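Local coordinates for uncharacterized protein YacP (Bacillus subtilis, PDB 5MQ8), which is an endoribonuclease (Rae1) involved in ribosome-dependent mRNA decay, built on a NYN domain of the PIN clan, at residues A[9-12]-A[13-17]; A[25-28]-A[29-32]; A[31-34]-A[35-39]; A[110-113]-A[114-118]; A[122-125]-A[126-129]. One frame throughout, in Å; residues are numbered along the deposited sequence.

Contact 1. Residues A[9-12]-A[13-17]; sequences YNMI and GAWPQ
A Met-aromatic contact closes the C-terminal end of the short helix 8-14, where Met11 and Trp15 meet as the chain leaves helical geometry. Met11 SD lies 3.7 Å from Trp15 NE1 and stands oblique to the five-membered ring, 51° off its normal, while Met11 CB sits over the face, 4.2 Å from the centroid of that ring, in a CH-pi contact. The bend at chi2 of Met11 (-51°) curls the thioether back alongside the indole. Met11 O lies over that same face, 3.3 Å from Trp15 CG. This carbonyl is gripped twice: Trp15 N binds it at 2.9 Å almost in line with C=O, and Ala14 N comes in at 3.1 Å from above the carbonyl plane. Two residues earlier in the helix, Gly13 N donates to Tyr9 O at 3.1 Å. The indole N-H is spent on Ala121 O at the start of helix 121-145, and Leu33 of helix 23-44 packs against both Met11 and Trp15. The arrangement is that of a helix C-terminus at which i to i+3 and i to i+4 bonds share one acceptor, following the first strand of this PIN-like alpha/beta fold.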
# COMPACT_ATOMS: atom_id res chain seq x y z
N TYR A 9 13.80 -0.17 -23.07
CA TYR A 9 15.04 0.62 -22.94
C TYR A 9 14.81 2.09 -23.31
O TYR A 9 15.31 2.98 -22.62
CB TYR A 9 16.20 0.02 -23.78
CG TYR A 9 17.48 0.81 -23.65
CD1 TYR A 9 18.22 0.78 -22.47
CD2 TYR A 9 17.92 1.64 -24.67
CE1 TYR A 9 19.40 1.53 -22.33
CE2 TYR A 9 19.08 2.41 -24.54
CZ TYR A 9 19.82 2.33 -23.37
OH TYR A 9 20.98 3.06 -23.24
N ASN A 10 14.04 2.34 -24.38
CA ASN A 10 13.73 3.70 -24.81
C ASN A 10 12.98 4.49 -23.74
O ASN A 10 13.29 5.67 -23.56
CB ASN A 10 12.95 3.70 -26.12
CG ASN A 10 12.81 5.08 -26.72
OD1 ASN A 10 11.72 5.67 -26.73
ND2 ASN A 10 13.91 5.61 -27.23
N MET A 11 12.00 3.85 -23.04
CA MET A 11 11.23 4.50 -21.97
C MET A 11 12.15 4.87 -20.85
O MET A 11 12.09 6.00 -20.36
CB MET A 11 10.07 3.61 -21.44
CG MET A 11 9.00 3.28 -22.46
SD MET A 11 8.29 4.68 -23.37
CE MET A 11 9.01 4.43 -24.98
N ILE A 12 13.02 3.94 -20.45
CA ILE A 12 14.01 4.09 -19.38
C ILE A 12 14.87 5.35 -19.60
O ILE A 12 14.99 6.16 -18.70
CB ILE A 12 14.83 2.80 -19.18
CG1 ILE A 12 13.99 1.71 -18.47
CG2 ILE A 12 16.14 3.08 -18.41
CD1 ILE A 12 14.63 0.30 -18.37
N GLY A 13 15.41 5.50 -20.81
CA GLY A 13 16.25 6.64 -21.17
C GLY A 13 15.53 7.96 -21.34
O GLY A 13 16.17 9.01 -21.27
N ALA A 14 14.19 7.94 -21.56
CA ALA A 14 13.41 9.15 -21.81
C ALA A 14 12.60 9.67 -20.60
O ALA A 14 12.24 10.84 -20.59
CB ALA A 14 12.49 8.93 -23.00
N TRP A 15 12.27 8.81 -19.62
CA TRP A 15 11.46 9.21 -18.47
C TRP A 15 12.36 9.70 -17.34
O TRP A 15 13.30 8.97 -16.96
CB TRP A 15 10.53 8.07 -18.02
CG TRP A 15 9.49 7.63 -19.03
CD1 TRP A 15 9.34 8.08 -20.31
CD2 TRP A 15 8.47 6.64 -18.84
NE1 TRP A 15 8.29 7.44 -20.92
CE2 TRP A 15 7.73 6.56 -20.04
CE3 TRP A 15 8.06 5.87 -17.74
CZ2 TRP A 15 6.64 5.69 -20.19
CZ3 TRP A 15 6.98 5.01 -17.89
CH2 TRP A 15 6.28 4.93 -19.10
N PRO A 16 12.12 10.93 -16.80
CA PRO A 16 13.00 11.48 -15.75
C PRO A 16 13.17 10.62 -14.50
O PRO A 16 14.29 10.50 -14.02
CB PRO A 16 12.36 12.84 -15.42
CG PRO A 16 11.62 13.22 -16.65
CD PRO A 16 11.08 11.91 -17.20
N GLN A 17 12.09 9.99 -14.01
CA GLN A 17 12.18 9.13 -12.82
C GLN A 17 12.83 7.75 -13.11
O GLN A 17 13.11 7.01 -12.16
CB GLN A 17 10.81 8.97 -12.13
CG GLN A 17 10.34 10.23 -11.38
CD GLN A 17 9.63 9.91 -10.08
OE1 GLN A 17 8.68 9.11 -10.02
NE2 GLN A 17 10.06 10.55 -9.00

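Contact 2. Residues A[25-28]-A[29-32]; sequences SFEE and ARDV
Near the start of long helix 23-44, Glu27 and Arg30 meet one turn apart in a network of charged groups, with the arginine buried against the loop that holds Lys58, Leu60 and Lys63. The contact is made by the aliphatic part of the glutamate: Glu27 CG lies over one face of the guanidinium, 3.9 Å from Arg30 NH1. Their charged ends form no salt bridge, since Glu27 OE2 stays 4.5 Å from Arg30 NH1; the carboxylate and guanidinium planes are nearly perpendicular. A water joins them, donating to Glu27 OE2 at 2.9 Å and accepting from Arg30 NH2 at 3.0 Å. Bends at chi2 (-109°) and chi3 fold the arginine back along its helix, and NH1 reaches Asp31 OD1 in a 2.8 Å salt bridge, on the syn side but tilted 29° from the carboxylate plane, while the oxygen lies in the guanidinium plane. On another side Phe26 CB touches Ala29 CB at 4.0 Å, both packing on Ile12 of helix 8-14. Asp31 OD2 has a second partner in Lys63, and Arg30 NH2 also binds Lys58 O. With bonds at NH1 and NH2, the guanidinium is largely fixed in rotation, and lysine and arginine together probably stabilise ionised Asp31.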
# COMPACT_ATOMS: atom_id res chain seq x y z
N SER A 25 22.74 -2.56 -14.82
CA SER A 25 22.09 -2.54 -16.14
C SER A 25 20.59 -2.12 -16.06
O SER A 25 19.69 -2.82 -16.57
CB SER A 25 22.29 -3.86 -16.88
OG SER A 25 23.65 -4.09 -17.20
N PHE A 26 20.34 -0.97 -15.41
CA PHE A 26 19.03 -0.33 -15.22
C PHE A 26 18.00 -1.24 -14.52
O PHE A 26 16.82 -1.19 -14.86
CB PHE A 26 18.49 0.21 -16.56
CG PHE A 26 19.34 1.29 -17.19
CD1 PHE A 26 19.13 2.63 -16.88
CD2 PHE A 26 20.30 0.97 -18.15
CE1 PHE A 26 19.88 3.64 -17.50
CE2 PHE A 26 21.07 1.98 -18.75
CZ PHE A 26 20.85 3.30 -18.42
N GLU A 27 18.45 -2.04 -13.53
CA GLU A 27 17.62 -3.00 -12.78
C GLU A 27 16.43 -2.33 -12.09
O GLU A 27 15.31 -2.85 -12.18
CB GLU A 27 18.46 -3.79 -11.78
CG GLU A 27 17.69 -4.89 -11.08
CD GLU A 27 18.44 -5.69 -10.03
OE1 GLU A 27 19.31 -5.11 -9.34
OE2 GLU A 27 18.11 -6.88 -9.85
N GLU A 28 16.67 -1.20 -11.42
CA GLU A 28 15.63 -0.44 -10.73
C GLU A 28 14.70 0.23 -11.74
O GLU A 28 13.48 0.18 -11.55
CB GLU A 28 16.23 0.57 -9.75
CG GLU A 28 16.64 -0.08 -8.44
CD GLU A 28 17.38 0.76 -7.42
OE1 GLU A 28 17.19 2.00 -7.39
OE2 GLU A 28 18.14 0.16 -6.63
N ALA A 29 15.26 0.80 -12.83
CA ALA A 29 14.46 1.45 -13.87
C ALA A 29 13.50 0.45 -14.56
O ALA A 29 12.34 0.78 -14.80
CB ALA A 29 15.36 2.11 -14.89
N ARG A 30 13.98 -0.78 -14.81
CA ARG A 30 13.24 -1.89 -15.39
C ARG A 30 12.05 -2.27 -14.48
O ARG A 30 10.92 -2.35 -14.95
CB ARG A 30 14.18 -3.07 -15.63
CG ARG A 30 13.52 -4.38 -16.04
CD ARG A 30 13.58 -5.38 -14.91
NE ARG A 30 14.78 -6.19 -14.98
CZ ARG A 30 15.28 -6.87 -13.96
NH1 ARG A 30 14.71 -6.81 -12.76
NH2 ARG A 30 16.37 -7.60 -14.12
N ASP A 31 12.32 -2.44 -13.18
CA ASP A 31 11.32 -2.78 -12.17
C ASP A 31 10.23 -1.72 -12.04
O ASP A 31 9.06 -2.08 -12.00
CB ASP A 31 12.00 -3.02 -10.81
CG ASP A 31 12.82 -4.30 -10.73
OD1 ASP A 31 12.69 -5.16 -11.63
OD2 ASP A 31 13.58 -4.46 -9.75
N VAL A 32 10.61 -0.42 -11.99
CA VAL A 32 9.66 0.69 -11.89
C VAL A 32 8.79 0.72 -13.16
O VAL A 32 7.56 0.81 -13.04
CB VAL A 32 10.34 2.06 -11.60
CG1 VAL A 32 9.32 3.21 -11.66
CG2 VAL A 32 11.04 2.05 -10.25
O HOH W 1 17.08 -8.95 -11.57

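Contact 3. Residues A[31-34]-A[35-39]; sequences DVLI and QKMAE
A chi1 of 177° sets Leu33 CG opposite the backbone N, and chi2 at 61° brings CD1 to Met37, whose own CG lies beside its backbone N (chi1 -69°). The two side chains run side by side, pointing the same way, and touch at 4.2 Å between Leu33 CD1 and Met37 CG. Met37 N donates to Leu33 O at 2.9 Å, and Met37 CG also rests on that carbonyl oxygen. A different face carries Lys36: its CG, 3.3 Å from Val32 O, and its CE, 4.3 Å from Val32 CG1, lie against the preceding turn, and the bends at chi3 and chi4 then bring NZ round to Glu39. Val32 O accepts from Lys36 N at 3.0 Å. Lys36 NZ binds Glu39 OE1 at 2.8 Å on its syn lone pair. Glu132 of helix 121-145 gives the lysine a second salt bridge, so two carboxylates share one charge, which probably keeps the amine protonated. Helix 23-44 is thus wedged in the fold: Leu33 and Met37 face strand 47-52 at Phe52, Val48 and Val50, Met37 and Lys36 lean on Leu124 and Val128 of helix 121-145, and Val32 also meets Ile151 of the second subunit.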
# COMPACT_ATOMS: atom_id res chain seq x y z
N ASP A 31 12.32 -2.44 -13.18
CA ASP A 31 11.32 -2.78 -12.17
C ASP A 31 10.23 -1.72 -12.04
O ASP A 31 9.06 -2.08 -12.00
CB ASP A 31 12.00 -3.02 -10.81
CG ASP A 31 12.82 -4.30 -10.73
OD1 ASP A 31 12.69 -5.16 -11.63
OD2 ASP A 31 13.58 -4.46 -9.75
N VAL A 32 10.61 -0.42 -11.99
CA VAL A 32 9.66 0.69 -11.89
C VAL A 32 8.79 0.72 -13.16
O VAL A 32 7.56 0.81 -13.04
CB VAL A 32 10.34 2.06 -11.60
CG1 VAL A 32 9.32 3.21 -11.66
CG2 VAL A 32 11.04 2.05 -10.25
N LEU A 33 9.42 0.56 -14.35
CA LEU A 33 8.70 0.54 -15.62
C LEU A 33 7.67 -0.58 -15.69
O LEU A 33 6.54 -0.32 -16.09
CB LEU A 33 9.67 0.50 -16.83
CG LEU A 33 9.05 0.40 -18.23
CD1 LEU A 33 8.15 1.62 -18.54
CD2 LEU A 33 10.14 0.23 -19.27
N ILE A 34 8.03 -1.80 -15.25
CA ILE A 34 7.10 -2.95 -15.22
C ILE A 34 5.87 -2.65 -14.34
O ILE A 34 4.74 -2.97 -14.74
CB ILE A 34 7.82 -4.26 -14.81
CG1 ILE A 34 8.81 -4.69 -15.91
CG2 ILE A 34 6.82 -5.38 -14.50
CD1 ILE A 34 9.91 -5.62 -15.42
N GLN A 35 6.10 -2.02 -13.16
CA GLN A 35 5.02 -1.66 -12.23
C GLN A 35 4.09 -0.61 -12.86
O GLN A 35 2.88 -0.76 -12.78
CB GLN A 35 5.58 -1.22 -10.86
CG GLN A 35 4.52 -0.82 -9.80
CD GLN A 35 3.38 -1.80 -9.58
OE1 GLN A 35 2.21 -1.42 -9.49
NE2 GLN A 35 3.67 -3.08 -9.51
N LYS A 36 4.67 0.40 -13.54
CA LYS A 36 3.92 1.43 -14.26
C LYS A 36 3.06 0.80 -15.36
O LYS A 36 1.90 1.19 -15.53
CB LYS A 36 4.86 2.50 -14.88
CG LYS A 36 5.63 3.37 -13.88
CD LYS A 36 4.74 4.05 -12.86
CE LYS A 36 5.06 3.54 -11.47
NZ LYS A 36 3.86 3.50 -10.59
N MET A 37 3.62 -0.20 -16.07
CA MET A 37 2.91 -0.90 -17.14
C MET A 37 1.80 -1.83 -16.60
O MET A 37 0.82 -2.05 -17.31
CB MET A 37 3.86 -1.62 -18.11
CG MET A 37 4.70 -0.65 -19.00
SD MET A 37 3.94 0.90 -19.56
CE MET A 37 2.83 0.35 -20.61
N ALA A 38 1.93 -2.33 -15.34
CA ALA A 38 0.90 -3.14 -14.67
C ALA A 38 -0.31 -2.25 -14.42
O ALA A 38 -1.41 -2.64 -14.74
CB ALA A 38 1.44 -3.70 -13.36
N GLU A 39 -0.07 -1.02 -13.90
CA GLU A 39 -1.11 -0.02 -13.66
C GLU A 39 -1.84 0.35 -14.96
O GLU A 39 -3.07 0.38 -14.97
CB GLU A 39 -0.51 1.23 -13.02
CG GLU A 39 -0.25 1.07 -11.54
CD GLU A 39 0.93 1.82 -10.98
OE1 GLU A 39 1.33 2.85 -11.58
OE2 GLU A 39 1.45 1.40 -9.92

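Contact 4. Residues A[110-113]-A[114-118]; sequences AIFG and QGALR
The Phe112 ring is covered on one face by Arg118, whose CB stands 3.9 Å from the ring centroid, 23° off the normal, in a CH-pi contact. From there the arginine crosses the phenyl at about a right angle. Its NH1 comes to 3.3 Å from Phe112 CE2, with the guanidinium plane 44° from that of the ring, tilted rather than stacked. Ile111 CG2 lies over the opposite face, and Ala116 O approaches the ring edge at 3.6 Å from Phe112 CD1. Next to this, Ile111 CG1 packs on Ala116 CB at 3.8 Å. The turn beneath is drawn together by Gln114 N, which binds Ile111 O at 3.0 Å from above the carbonyl plane, and by a weak bond of 3.1 Å from Gln114 NE2 to Ala110 O. Further out, Glu85 and Gln89 of helix 80-90 hold the Gln114 amide through its nitrogen and oxygen respectively. Asp104 O accepts from Arg118 NH2, and Tyr105 forms a cation-pi contact with the same arginine. Gly115 takes a positive phi (91°) where the chain reverses. The whole is a 3-10 turn leading into strand 117-119, the outermost strand, within this chain, of the parallel sheet in this Rossmann-like PIN-clan fold.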
# COMPACT_ATOMS: atom_id res chain seq x y z
N ALA A 110 10.30 -1.27 -39.01
CA ALA A 110 9.56 -1.79 -40.18
C ALA A 110 8.07 -2.01 -39.91
O ALA A 110 7.27 -1.89 -40.83
CB ALA A 110 10.20 -3.07 -40.68
N ILE A 111 7.69 -2.26 -38.63
CA ILE A 111 6.31 -2.48 -38.20
C ILE A 111 5.41 -1.24 -38.42
O ILE A 111 4.19 -1.39 -38.54
CB ILE A 111 6.27 -3.00 -36.73
CG1 ILE A 111 4.92 -3.69 -36.42
CG2 ILE A 111 6.64 -1.91 -35.69
CD1 ILE A 111 4.36 -3.41 -35.09
N PHE A 112 6.01 -0.03 -38.50
CA PHE A 112 5.23 1.20 -38.70
C PHE A 112 4.70 1.34 -40.14
O PHE A 112 3.90 2.24 -40.42
CB PHE A 112 6.01 2.43 -38.22
CG PHE A 112 6.22 2.47 -36.73
CD1 PHE A 112 5.19 2.13 -35.85
CD2 PHE A 112 7.43 2.89 -36.19
CE1 PHE A 112 5.39 2.15 -34.47
CE2 PHE A 112 7.63 2.92 -34.80
CZ PHE A 112 6.61 2.55 -33.96
N GLY A 113 5.13 0.43 -41.02
CA GLY A 113 4.66 0.31 -42.39
C GLY A 113 3.72 -0.88 -42.54
O GLY A 113 3.33 -1.23 -43.65
N GLN A 114 3.36 -1.52 -41.40
CA GLN A 114 2.49 -2.70 -41.34
C GLN A 114 1.21 -2.47 -40.49
O GLN A 114 0.67 -3.43 -39.91
CB GLN A 114 3.27 -3.93 -40.84
CG GLN A 114 4.30 -4.46 -41.81
CD GLN A 114 5.29 -5.36 -41.12
OE1 GLN A 114 4.98 -6.48 -40.72
NE2 GLN A 114 6.52 -4.88 -40.98
N GLY A 115 0.76 -1.22 -40.42
CA GLY A 115 -0.46 -0.85 -39.71
C GLY A 115 -0.33 -0.45 -38.24
O GLY A 115 -1.29 0.09 -37.68
N ALA A 116 0.84 -0.69 -37.61
CA ALA A 116 1.06 -0.33 -36.21
C ALA A 116 1.18 1.17 -36.04
O ALA A 116 1.74 1.85 -36.90
CB ALA A 116 2.29 -1.02 -35.67
N LEU A 117 0.62 1.69 -34.93
CA LEU A 117 0.65 3.11 -34.60
C LEU A 117 1.77 3.41 -33.63
O LEU A 117 2.05 2.62 -32.73
CB LEU A 117 -0.70 3.59 -34.05
CG LEU A 117 -1.88 3.60 -35.04
CD1 LEU A 117 -3.21 3.78 -34.33
CD2 LEU A 117 -1.71 4.69 -36.11
N ARG A 118 2.43 4.54 -33.83
CA ARG A 118 3.55 4.96 -33.02
C ARG A 118 3.10 5.87 -31.90
O ARG A 118 2.39 6.86 -32.14
CB ARG A 118 4.62 5.63 -33.90
CG ARG A 118 5.65 6.45 -33.15
CD ARG A 118 6.75 6.92 -34.04
NE ARG A 118 7.98 6.90 -33.28
CZ ARG A 118 9.11 6.31 -33.65
NH1 ARG A 118 9.22 5.79 -34.86
NH2 ARG A 118 10.15 6.30 -32.84

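Contact 5. Residues A[122-125]-A[126-129]; sequences RELL and REVE
Four successive i to i+4 backbone bonds, such as Val128 N to Leu124 O at 2.8 Å, make residues 122-129 a regular stretch of alpha helix. On the side facing Trp15 and Pro16, Leu125 crosses Glu129 obliquely. A near-trans chi1 (177°) turns the leucine branches toward the next turn, and Leu125 CD1 comes to 3.7 Å from Glu129 OE2. Glu129 keeps CG beside its own N and extends beyond it, so its methylene chain passes over Leu125 O, with CG 3.4 Å from that oxygen. This is van der Waals contact, in which the leucine methyl lies against the carboxylate. The inner side is purely aliphatic: Leu124 CD1 meets Val128 CG2 at 4.3 Å, and that valine methyl also lies 3.4 Å from Leu124 O, the acceptor of Val128 N. Glu127 lies along the preceding turn, its CG 3.4 Å from Glu123 O. Its polar end is anchored outside, through OE1, to Tyr40 OH of helix 23-44, a bond that ties the carboxylate to the neighbouring helix. Leu124 reaches Leu4 and Val6 of strand 3-7 as well as Met37, while Trp15 packs on Leu124, Leu125 and Val128. Such an amphipathic helix, with Leu124 and Val128 buried and Arg122, Glu123 and Arg126 exposed, is the standard means of covering the parallel sheet of an alpha/beta fold, here the PIN-like NYN domain.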
# COMPACT_ATOMS: atom_id res chain seq x y z
N ARG A 122 7.13 10.36 -24.41
CA ARG A 122 6.50 11.48 -23.72
C ARG A 122 5.00 11.23 -23.56
O ARG A 122 4.46 11.46 -22.48
CB ARG A 122 6.75 12.78 -24.51
CG ARG A 122 6.67 14.05 -23.66
CD ARG A 122 7.07 15.32 -24.41
NE ARG A 122 8.52 15.43 -24.61
CZ ARG A 122 9.37 15.98 -23.73
NH1 ARG A 122 10.67 16.03 -24.00
NH2 ARG A 122 8.92 16.49 -22.60
N GLU A 123 4.33 10.74 -24.63
CA GLU A 123 2.90 10.43 -24.64
C GLU A 123 2.59 9.32 -23.66
O GLU A 123 1.64 9.46 -22.90
CB GLU A 123 2.43 10.02 -26.04
CG GLU A 123 2.06 11.18 -26.95
CD GLU A 123 2.18 10.89 -28.43
OE1 GLU A 123 1.78 9.79 -28.88
OE2 GLU A 123 2.67 11.78 -29.16
N LEU A 124 3.39 8.22 -23.68
CA LEU A 124 3.16 7.11 -22.76
C LEU A 124 3.33 7.57 -21.32
O LEU A 124 2.47 7.28 -20.49
CB LEU A 124 4.00 5.85 -23.08
CG LEU A 124 3.71 4.60 -22.20
CD1 LEU A 124 2.26 4.15 -22.31
CD2 LEU A 124 4.67 3.46 -22.51
N LEU A 125 4.39 8.36 -21.04
CA LEU A 125 4.66 8.93 -19.71
C LEU A 125 3.46 9.76 -19.19
O LEU A 125 3.05 9.57 -18.05
CB LEU A 125 5.96 9.76 -19.70
CG LEU A 125 6.33 10.49 -18.38
CD1 LEU A 125 6.62 9.50 -17.23
CD2 LEU A 125 7.52 11.40 -18.59
N ARG A 126 2.91 10.66 -20.04
CA ARG A 126 1.76 11.53 -19.74
C ARG A 126 0.52 10.69 -19.36
O ARG A 126 -0.15 10.99 -18.39
CB ARG A 126 1.46 12.48 -20.93
CG ARG A 126 0.30 13.45 -20.70
CD ARG A 126 -0.19 14.08 -22.00
NE ARG A 126 -1.59 14.49 -21.90
CZ ARG A 126 -2.25 15.17 -22.83
NH1 ARG A 126 -1.65 15.53 -23.96
NH2 ARG A 126 -3.52 15.50 -22.65
N GLU A 127 0.27 9.61 -20.12
CA GLU A 127 -0.80 8.64 -19.90
C GLU A 127 -0.58 7.90 -18.57
O GLU A 127 -1.50 7.82 -17.76
CB GLU A 127 -0.86 7.65 -21.06
CG GLU A 127 -1.45 8.26 -22.31
CD GLU A 127 -1.67 7.33 -23.49
OE1 GLU A 127 -1.52 6.10 -23.34
OE2 GLU A 127 -2.04 7.85 -24.57
N VAL A 128 0.66 7.42 -18.34
CA VAL A 128 1.04 6.73 -17.10
C VAL A 128 0.84 7.64 -15.87
O VAL A 128 0.27 7.20 -14.88
CB VAL A 128 2.47 6.10 -17.19
CG1 VAL A 128 3.04 5.78 -15.82
CG2 VAL A 128 2.48 4.87 -18.09
N GLU A 129 1.30 8.91 -15.95
CA GLU A 129 1.17 9.85 -14.84
C GLU A 129 -0.28 10.15 -14.47
O GLU A 129 -0.60 10.22 -13.27
CB GLU A 129 1.97 11.14 -15.09
CG GLU A 129 3.47 10.92 -14.92
CD GLU A 129 4.40 12.07 -15.25
OE1 GLU A 129 4.00 12.95 -16.06
OE2 GLU A 129 5.54 12.08 -14.74

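In the fold
Contact 1 is the hub of the set. Its Ile12 CG2 reaches Phe26 CD1 of contact 2 at 3.4 Å, its Trp15 CZ3 meets Leu33 CD1 of contact 3 at 3.6 Å, and its Trp15 NE1 lies 3.5 Å from Leu125 CB of contact 5. Contacts 2 and 3 are successive parts of helix 23-44, sharing Asp31 and Val32, with centres 10 Å apart, and both touch the second subunit. Contact 3 joins contact 5 through Lys36 CD and Val128 CG1, 3.8 Å apart, linking the two long helices. Contact 4 stands away, its centre about 22 Å from that of contact 1, though the chain runs directly from it toward contact 5.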